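Local coordinates for thiamine pyrophosphokinase (Bacillus subtilis, PDB 3LM8), which catalyses the ATP-dependent conversion of thiamine to thiamine diphosphate, with release of AMP, and serves in thiamine salvage, at residues A[179-182]-A[183-187]; A[157-161]-A[162-166]; A[37-41]-A[42-46]; A[84-87]-A[88-92]. The protein carries 1 engineered substitution. One frame throughout, in Å; residues are numbered along the deposited sequence.

Contact 1 of 4, residues A[179-182]-A[183-187]. With VIB (3-(4-amino-2-methyl-pyrimidin-5-ylmethyl)-5-(2-hydroxy-ethyl)-4-methyl-thiazol-3-ium), chain E.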
# COMPACT_ATOMS: atom_id res chain seq x y z
N CYS A 179 9.83 -13.89 20.82
CA CYS A 179 8.45 -14.22 21.15
C CYS A 179 7.75 -14.98 20.02
O CYS A 179 8.03 -14.76 18.84
CB CYS A 179 7.71 -12.91 21.46
SG CYS A 179 6.11 -13.04 22.27
N HIS A 180 6.85 -15.88 20.39
CA HIS A 180 6.07 -16.66 19.43
C HIS A 180 4.67 -16.04 19.36
O HIS A 180 3.93 -16.08 20.34
CB HIS A 180 5.94 -18.11 19.87
CG HIS A 180 5.12 -18.95 18.94
ND1 HIS A 180 5.56 -19.33 17.69
CD2 HIS A 180 3.87 -19.46 19.06
CE1 HIS A 180 4.63 -20.03 17.08
NE2 HIS A 180 3.59 -20.13 17.89
N ILE A 181 4.32 -15.46 18.22
CA ILE A 181 3.01 -14.84 18.06
C ILE A 181 2.09 -15.78 17.30
O ILE A 181 2.36 -16.13 16.14
CB ILE A 181 3.10 -13.48 17.31
CG1 ILE A 181 4.12 -12.57 17.99
CG2 ILE A 181 1.75 -12.77 17.32
CD1 ILE A 181 3.76 -12.25 19.42
N THR A 182 1.02 -16.20 17.96
CA THR A 182 0.07 -17.12 17.35
C THR A 182 -0.90 -16.38 16.43
O THR A 182 -1.25 -15.23 16.68
CB THR A 182 -0.72 -17.89 18.43
OG1 THR A 182 -1.53 -18.88 17.80
CG2 THR A 182 -1.61 -16.94 19.23
N LEU A 183 -1.32 -17.05 15.37
CA LEU A 183 -2.23 -16.48 14.39
C LEU A 183 -3.55 -15.98 14.99
O LEU A 183 -4.21 -16.70 15.74
CB LEU A 183 -2.54 -17.52 13.31
CG LEU A 183 -3.49 -17.09 12.21
CD1 LEU A 183 -2.74 -16.29 11.14
CD2 LEU A 183 -4.14 -18.31 11.62
N GLY A 184 -3.92 -14.75 14.65
CA GLY A 184 -5.17 -14.20 15.16
C GLY A 184 -4.98 -13.30 16.37
O GLY A 184 -5.90 -12.60 16.79
N SER A 185 -3.77 -13.34 16.93
CA SER A 185 -3.41 -12.55 18.10
C SER A 185 -3.36 -11.05 17.84
O SER A 185 -2.81 -10.61 16.83
CB SER A 185 -2.03 -13.00 18.60
OG SER A 185 -1.36 -11.94 19.26
N THR A 186 -3.93 -10.26 18.75
CA THR A 186 -3.90 -8.81 18.59
C THR A 186 -3.07 -8.18 19.71
O THR A 186 -3.35 -7.06 20.15
CB THR A 186 -5.29 -8.19 18.59
OG1 THR A 186 -5.90 -8.36 19.88
CG2 THR A 186 -6.15 -8.85 17.54
N LEU A 187 -2.06 -8.92 20.16
CA LEU A 187 -1.17 -8.44 21.21
C LEU A 187 -0.25 -7.37 20.68
O LEU A 187 -0.02 -6.34 21.34
CB LEU A 187 -0.30 -9.58 21.74
CG LEU A 187 0.90 -9.10 22.57
CD1 LEU A 187 0.37 -8.35 23.78
CD2 LEU A 187 1.77 -10.28 22.99
CM2 VIB E . 3.99 -6.56 21.90
N4A VIB E . 0.86 -4.95 25.17
CM4 VIB E . -1.84 -0.48 23.44
O1 VIB E . -5.19 -1.63 24.99
C7 VIB E . -5.75 -1.87 23.70
C6 VIB E . -4.72 -1.55 22.62
C2 VIB E . -1.68 -4.18 23.09
S1 VIB E . -3.40 -4.12 22.77
C5 VIB E . -3.45 -2.37 22.85
C4 VIB E . -2.17 -1.96 23.18
N3 VIB E . -1.26 -2.93 23.30
C7A VIB E . 0.14 -2.61 23.63
C4A VIB E . 1.44 -4.80 23.98
N3A VIB E . 2.35 -5.69 23.55
C2A VIB E . 2.94 -5.54 22.35
N1A VIB E . 2.61 -4.51 21.56
C6A VIB E . 1.72 -3.62 21.94
C5A VIB E . 1.09 -3.72 23.18
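Thr182 and Ser185 are joined by a type II beta turn closed by one backbone hydrogen bond, Ser185 N to Thr182 O at 3.2 Å (N-H...O 151°), with the donor tilted from the carbonyl plane. Gly184 takes the third position with phi 97°, where a CB would press on the preceding carbonyl oxygen. Inside the turn, Thr182 CG2 makes a small apolar contact, 4.0 Å from Ser185 CB; the Ile181 methyl CG2, from just before the turn, rests 3.8 Å from Ser185 OG. That OG lies roughly opposite the backbone N of Ser185 (chi1 152°), beside the carbonyl carbon, and accepts from Leu187 N at 3.2 Å, a nearly straight bond that makes an ST turn. Replacing Ser185 by alanine removes OG, and the Leu187 amide would probably lose this acceptor, with the chain to Leu187 freer to shift. That matters because Thr186 and Leu187 line the pocket of the bound thiamine: Leu187 O stands 3.2 Å from N1A of the aminopyrimidine, and Leu187 CD1 3.3 Å from its N3A. Farther out, Asp163 OD1 accepts from Leu183 N and, weakly, from Thr182 OG1, holding the start of the turn. The turn follows strand 176-181, an outer strand of the four-stranded antiparallel sheet, whose Cys179 and Ile181 pair through their backbones with Leu167 and Ile164.

Contact 2 of 4, residues A[157-161]-A[162-166]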
# COMPACT_ATOMS: atom_id res chain seq x y z
N PHE A 157 1.58 -4.73 14.65
CA PHE A 157 2.07 -5.90 13.91
C PHE A 157 0.99 -6.97 13.96
O PHE A 157 0.42 -7.24 15.01
CB PHE A 157 3.35 -6.45 14.54
CG PHE A 157 4.56 -5.57 14.33
CD1 PHE A 157 5.11 -5.42 13.06
CD2 PHE A 157 5.15 -4.92 15.40
CE1 PHE A 157 6.24 -4.64 12.87
CE2 PHE A 157 6.28 -4.14 15.22
CZ PHE A 157 6.83 -4.00 13.95
N ILE A 158 0.72 -7.59 12.82
CA ILE A 158 -0.29 -8.63 12.77
C ILE A 158 0.16 -9.82 11.94
O ILE A 158 0.58 -9.66 10.79
CB ILE A 158 -1.60 -8.08 12.20
CG1 ILE A 158 -2.00 -6.83 12.99
CG2 ILE A 158 -2.69 -9.13 12.28
CD1 ILE A 158 -3.17 -6.11 12.42
N PRO A 159 0.08 -11.03 12.51
CA PRO A 159 0.48 -12.26 11.82
C PRO A 159 -0.42 -12.45 10.61
O PRO A 159 -1.59 -12.04 10.65
CB PRO A 159 0.24 -13.35 12.87
CG PRO A 159 0.28 -12.60 14.20
CD PRO A 159 -0.42 -11.31 13.87
N PHE A 160 0.09 -13.07 9.55
CA PHE A 160 -0.72 -13.28 8.35
C PHE A 160 -1.09 -14.74 8.05
O PHE A 160 -2.10 -15.24 8.56
CB PHE A 160 -0.05 -12.67 7.12
CG PHE A 160 -0.93 -12.65 5.90
CD1 PHE A 160 -0.85 -13.67 4.95
CD2 PHE A 160 -1.87 -11.64 5.72
CE1 PHE A 160 -1.68 -13.66 3.83
CE2 PHE A 160 -2.71 -11.63 4.61
CZ PHE A 160 -2.61 -12.64 3.66
N SER A 161 -0.30 -15.42 7.24
CA SER A 161 -0.63 -16.81 6.89
C SER A 161 -0.60 -17.78 8.07
O SER A 161 -1.56 -18.53 8.28
CB SER A 161 0.30 -17.31 5.78
OG SER A 161 1.64 -17.42 6.24
N GLU A 162 0.48 -17.78 8.84
CA GLU A 162 0.60 -18.68 9.99
C GLU A 162 1.19 -17.96 11.19
O GLU A 162 1.32 -16.73 11.19
CB GLU A 162 1.50 -19.87 9.64
CG GLU A 162 1.20 -20.53 8.30
CD GLU A 162 2.31 -20.32 7.28
OE1 GLU A 162 2.20 -20.86 6.15
OE2 GLU A 162 3.30 -19.61 7.60
N ASP A 163 1.56 -18.73 12.21
CA ASP A 163 2.16 -18.17 13.42
C ASP A 163 3.49 -17.47 13.13
O ASP A 163 4.22 -17.82 12.20
CB ASP A 163 2.40 -19.26 14.46
CG ASP A 163 1.13 -19.89 14.97
OD1 ASP A 163 0.06 -19.24 14.89
OD2 ASP A 163 1.20 -21.05 15.47
N ILE A 164 3.81 -16.46 13.94
CA ILE A 164 5.07 -15.74 13.79
C ILE A 164 6.03 -16.33 14.82
O ILE A 164 5.67 -16.47 15.99
CB ILE A 164 4.90 -14.23 14.06
CG1 ILE A 164 3.82 -13.66 13.13
CG2 ILE A 164 6.24 -13.52 13.88
CD1 ILE A 164 4.14 -13.80 11.66
N HIS A 165 7.23 -16.67 14.38
CA HIS A 165 8.22 -17.28 15.26
C HIS A 165 9.41 -16.42 15.60
O HIS A 165 10.02 -15.81 14.73
CB HIS A 165 8.72 -18.60 14.66
CG HIS A 165 7.65 -19.64 14.56
ND1 HIS A 165 6.54 -19.49 13.75
CD2 HIS A 165 7.50 -20.83 15.18
CE1 HIS A 165 5.75 -20.54 13.89
NE2 HIS A 165 6.31 -21.37 14.75
N GLU A 166 9.74 -16.39 16.89
CA GLU A 166 10.88 -15.63 17.40
C GLU A 166 10.85 -14.14 17.06
O GLU A 166 11.83 -13.59 16.55
CB GLU A 166 12.19 -16.25 16.92
CG GLU A 166 12.44 -17.66 17.43
CD GLU A 166 13.77 -18.23 16.95
OE1 GLU A 166 14.79 -17.49 16.99
OE2 GLU A 166 13.82 -19.41 16.54
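Pro159 and Ile164 make the apolar part of this contact, their side chains crossing at about a right angle. Ile164 CG1 lies against the ring, 3.6 Å from Pro159 CB and 3.8 Å from Pro159 CG. CG1 sits anti to its own carbonyl carbon (chi1 -57°), and the further bend at chi2 (-60°) brings CD1 to 4.0 Å from Pro159 CA. Ile181 of strand 176-181 packs on both residues, so the pair belongs to a larger buried cluster. With an alanine in place of Ile164, CG1 and CD1 are gone; a gap is likely to open beside the Pro159 ring, and Ile181 would lose an apolar partner.

The polar side-chain bond here lies within 162-166 and is weak: His165 ND1 donates to Asp163 O at 3.3 Å, bent to 131°. The same imidazole meets His180 edge-to-face.

Backbone pairing fixes the two ends in separate parts of the fold. Ile158 pairs with Ile208 within the large mixed sheet, at whose edge 154-159 lies, and Phe160 pairs with Ile206 just before strand 207-212, whereas His165 pairs with Val203. The Phe160 side chain touches Ile114 and Gln115 of helix 107-122. The Pro159 side chain is about 10 Å from the bound thiamine.

No clear hydrogen bond crosses between 157-161 and 162-166, which suggests that apolar packing inside the bend, together with outside backbone pairing, probably sets how the chain passes from one sheet to the other.

Contact 3 of 4, residues A[37-41]-A[42-46]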
# COMPACT_ATOMS: atom_id res chain seq x y z
N THR A 37 -8.57 10.78 -10.09
CA THR A 37 -7.97 11.41 -8.93
C THR A 37 -6.61 12.01 -9.27
O THR A 37 -6.26 13.10 -8.81
CB THR A 37 -7.76 10.39 -7.79
OG1 THR A 37 -8.94 9.60 -7.63
CG2 THR A 37 -7.48 11.10 -6.49
N LEU A 38 -5.84 11.28 -10.06
CA LEU A 38 -4.52 11.74 -10.45
C LEU A 38 -4.58 13.07 -11.21
O LEU A 38 -3.80 13.98 -10.97
CB LEU A 38 -3.82 10.68 -11.30
CG LEU A 38 -3.36 9.40 -10.59
CD1 LEU A 38 -3.03 8.35 -11.62
CD2 LEU A 38 -2.15 9.69 -9.73
N LEU A 39 -5.52 13.15 -12.14
CA LEU A 39 -5.68 14.35 -12.95
C LEU A 39 -6.06 15.55 -12.10
O LEU A 39 -5.56 16.65 -12.33
CB LEU A 39 -6.73 14.11 -14.04
CG LEU A 39 -6.15 13.60 -15.37
CD1 LEU A 39 -4.99 12.64 -15.12
CD2 LEU A 39 -7.25 12.92 -16.17
N ASP A 40 -6.92 15.34 -11.12
CA ASP A 40 -7.33 16.45 -10.26
C ASP A 40 -6.12 17.01 -9.53
O ASP A 40 -5.98 18.23 -9.39
CB ASP A 40 -8.40 16.01 -9.25
CG ASP A 40 -9.70 15.56 -9.93
OD1 ASP A 40 -9.99 15.98 -11.07
OD2 ASP A 40 -10.46 14.79 -9.29
N ALA A 41 -5.24 16.13 -9.08
CA ALA A 41 -4.04 16.53 -8.35
C ALA A 41 -2.99 17.14 -9.27
O ALA A 41 -2.11 17.85 -8.81
CB ALA A 41 -3.44 15.33 -7.62
N GLY A 42 -3.07 16.86 -10.56
CA GLY A 42 -2.11 17.44 -11.48
C GLY A 42 -1.09 16.45 -11.98
O GLY A 42 -0.15 16.81 -12.67
N ILE A 43 -1.29 15.19 -11.61
CA ILE A 43 -0.39 14.14 -12.03
C ILE A 43 -1.06 13.38 -13.16
O ILE A 43 -2.25 13.08 -13.10
CB ILE A 43 -0.11 13.14 -10.90
CG1 ILE A 43 0.27 13.90 -9.63
CG2 ILE A 43 0.99 12.17 -11.31
CD1 ILE A 43 0.32 13.01 -8.40
N ILE A 44 -0.28 13.09 -14.20
CA ILE A 44 -0.76 12.35 -15.36
C ILE A 44 -0.18 10.93 -15.28
O ILE A 44 1.02 10.74 -15.11
CB ILE A 44 -0.30 13.00 -16.68
CG1 ILE A 44 -0.76 14.46 -16.75
CG2 ILE A 44 -0.85 12.21 -17.87
CD1 ILE A 44 -2.25 14.65 -17.00
N PRO A 45 -1.04 9.91 -15.40
CA PRO A 45 -0.59 8.52 -15.35
C PRO A 45 0.18 8.17 -16.63
O PRO A 45 -0.09 8.75 -17.67
CB PRO A 45 -1.89 7.73 -15.24
CG PRO A 45 -2.93 8.77 -14.80
CD PRO A 45 -2.51 10.00 -15.50
N VAL A 46 1.12 7.23 -16.56
CA VAL A 46 1.85 6.83 -17.76
C VAL A 46 0.94 5.81 -18.43
O VAL A 46 0.81 5.77 -19.65
CB VAL A 46 3.22 6.17 -17.45
CG1 VAL A 46 4.09 7.11 -16.63
CG2 VAL A 46 3.02 4.87 -16.70
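Leu38 turns its CG anti to its own carbonyl carbon (chi1 -71°) and continues extended, which sends its two methyls to different partners: CD1 to Pro45 CG at 3.2 Å and CD2 to Ile43 CB at 4.2 Å. The Leu38 and Pro45 side chains run past each other in opposite senses. Leu39 starts out away from the following loop, yet its tip swings back, putting CD1 at 3.6 Å from Pro45 CD and 3.9 Å from Ile44 CD1; it crosses the proline at about a right angle. The backbone beneath is a Schellman motif that ends helix 33-41. Ile43 N donates to Leu38 O at 2.9 Å (N-H...O 144°), and Gly42 N donates weakly to Leu39 O at 3.1 Å, with a second weak bond to Leu38 O. Gly42 is the C-prime residue, with phi 107°; any CB there would collide with Ala41 O. In the fold this is the helix-to-strand exit of a beta-alpha-beta crossover, between the neighbouring parallel strands 26-31 and 47-49. Leu38 and Ile43 both rest on Trp28 of strand 26-31, and Leu38 also touches Val7. Asp40, turned outward, forms a salt bridge with Lys12 through OD2, while the backbone of Val46 pairs with that of Trp28.

Contact 4 of 4, residues A[84-87]-A[88-92]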
# COMPACT_ATOMS: atom_id res chain seq x y z
N LEU A 84 -4.50 -6.18 -11.54
CA LEU A 84 -3.86 -6.23 -12.85
C LEU A 84 -2.73 -5.22 -12.97
O LEU A 84 -1.69 -5.51 -13.56
CB LEU A 84 -4.89 -5.99 -13.96
CG LEU A 84 -4.31 -5.76 -15.36
CD1 LEU A 84 -3.27 -6.84 -15.69
CD2 LEU A 84 -5.44 -5.77 -16.38
N ALA A 85 -2.96 -4.03 -12.42
CA ALA A 85 -1.98 -2.96 -12.45
C ALA A 85 -0.72 -3.35 -11.68
O ALA A 85 0.39 -2.95 -12.04
CB ALA A 85 -2.58 -1.70 -11.83
N LEU A 86 -0.90 -4.15 -10.64
CA LEU A 86 0.23 -4.60 -9.83
C LEU A 86 1.18 -5.52 -10.60
O LEU A 86 2.40 -5.42 -10.44
CB LEU A 86 -0.26 -5.29 -8.57
CG LEU A 86 0.82 -5.55 -7.52
CD1 LEU A 86 1.51 -4.24 -7.14
CD2 LEU A 86 0.19 -6.23 -6.30
N ASP A 87 0.64 -6.40 -11.43
CA ASP A 87 1.48 -7.29 -12.24
C ASP A 87 2.36 -6.46 -13.17
O ASP A 87 3.54 -6.75 -13.36
CB ASP A 87 0.63 -8.24 -13.10
CG ASP A 87 -0.04 -9.33 -12.29
OD1 ASP A 87 0.55 -9.77 -11.29
OD2 ASP A 87 -1.14 -9.76 -12.67
N TRP A 88 1.77 -5.44 -13.77
CA TRP A 88 2.47 -4.55 -14.68
C TRP A 88 3.64 -3.88 -13.96
O TRP A 88 4.73 -3.74 -14.51
CB TRP A 88 1.51 -3.48 -15.20
CG TRP A 88 2.09 -2.59 -16.25
CD1 TRP A 88 2.05 -2.78 -17.60
CD2 TRP A 88 2.81 -1.37 -16.04
NE1 TRP A 88 2.70 -1.76 -18.24
CE2 TRP A 88 3.18 -0.88 -17.30
CE3 TRP A 88 3.18 -0.65 -14.90
CZ2 TRP A 88 3.91 0.31 -17.47
CZ3 TRP A 88 3.91 0.52 -15.06
CH2 TRP A 88 4.26 0.99 -16.33
N ALA A 89 3.38 -3.46 -12.72
CA ALA A 89 4.39 -2.79 -11.91
C ALA A 89 5.47 -3.75 -11.36
O ALA A 89 6.66 -3.41 -11.38
CB ALA A 89 3.72 -2.05 -10.77
N LEU A 90 5.06 -4.92 -10.88
CA LEU A 90 6.03 -5.89 -10.37
C LEU A 90 6.96 -6.29 -11.51
O LEU A 90 8.16 -6.46 -11.33
CB LEU A 90 5.33 -7.14 -9.81
CG LEU A 90 4.60 -6.95 -8.47
CD1 LEU A 90 3.90 -8.23 -8.06
CD2 LEU A 90 5.58 -6.53 -7.41
N GLU A 91 6.40 -6.40 -12.71
CA GLU A 91 7.22 -6.76 -13.85
C GLU A 91 8.32 -5.71 -14.03
O GLU A 91 9.51 -6.05 -14.11
CB GLU A 91 6.34 -6.86 -15.09
CG GLU A 91 7.02 -7.40 -16.33
CD GLU A 91 7.73 -6.32 -17.13
OE1 GLU A 91 7.11 -5.26 -17.35
OE2 GLU A 91 8.89 -6.55 -17.54
N LYS A 92 7.95 -4.43 -14.06
CA LYS A 92 8.93 -3.36 -14.22
C LYS A 92 10.06 -3.48 -13.21
O LYS A 92 11.15 -2.96 -13.42
CB LYS A 92 8.28 -1.98 -14.07
CG LYS A 92 7.20 -1.67 -15.10
CD LYS A 92 7.77 -1.57 -16.51
CE LYS A 92 6.65 -1.48 -17.54
NZ LYS A 92 5.70 -2.64 -17.45
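Leu90 packs one turn above Leu86 in helix 81-92, an alpha-helix of the catalytic domain lying against the parallel strands of the large sheet. Their backbones share a nearly straight bond, Leu90 N to Leu86 O, at 2.7 Å (N-H...O 166°), flanked by the equivalent i to i+4 bonds Ala89 N to Ala85 O and Glu91 N to Asp87 O. Starting at Leu90 CB, the side chain passes over Leu86 O, which lies 3.5 Å from that atom. CG, anti to the residue's own carbonyl carbon (chi1 -73°), stays close to the same oxygen, at 3.3 Å. CD1 still lies 4.0 Å from Leu86 O and meets Leu86 CG at 4.1 Å. Beyond the helix, Leu90 touches Thr123 and Ile125, and, like Leu86 and Ala89, it packs on Ile97 of strand 96-100. Elsewhere on the helix, Asp87 OD1 forms a salt bridge with Lys119, and Trp88 meets Phe49 edge-to-face. Farther along, the Lys92 side chain folds back: its NZ makes a salt bridge with Glu91 OE1 at 3.0 Å and bonds weakly to Trp88 O. This also brings Lys92 NZ over one face of the Trp88 indole, 3.1 Å above the plane and offset toward the rim.

From the N terminus the chain meets contact 3 first, where helix 33-41 turns into the loop before strand 47-49, and then contact 4, within helix 81-92. These two lie in the catalytic domain and touch where Val46 CG2 meets Trp88 CH2 at 4.1 Å. Contact 2 follows, at the bend from strand 154-159 into strand 164-165, and contact 1 closes the turn after strand 176-181; their centres are about 6 Å apart, and the two touch. All four are in series, without nesting or crossing. Centres of contacts 1 and 3 stand about 41 Å apart, spanning the thiamine-binding and catalytic domains.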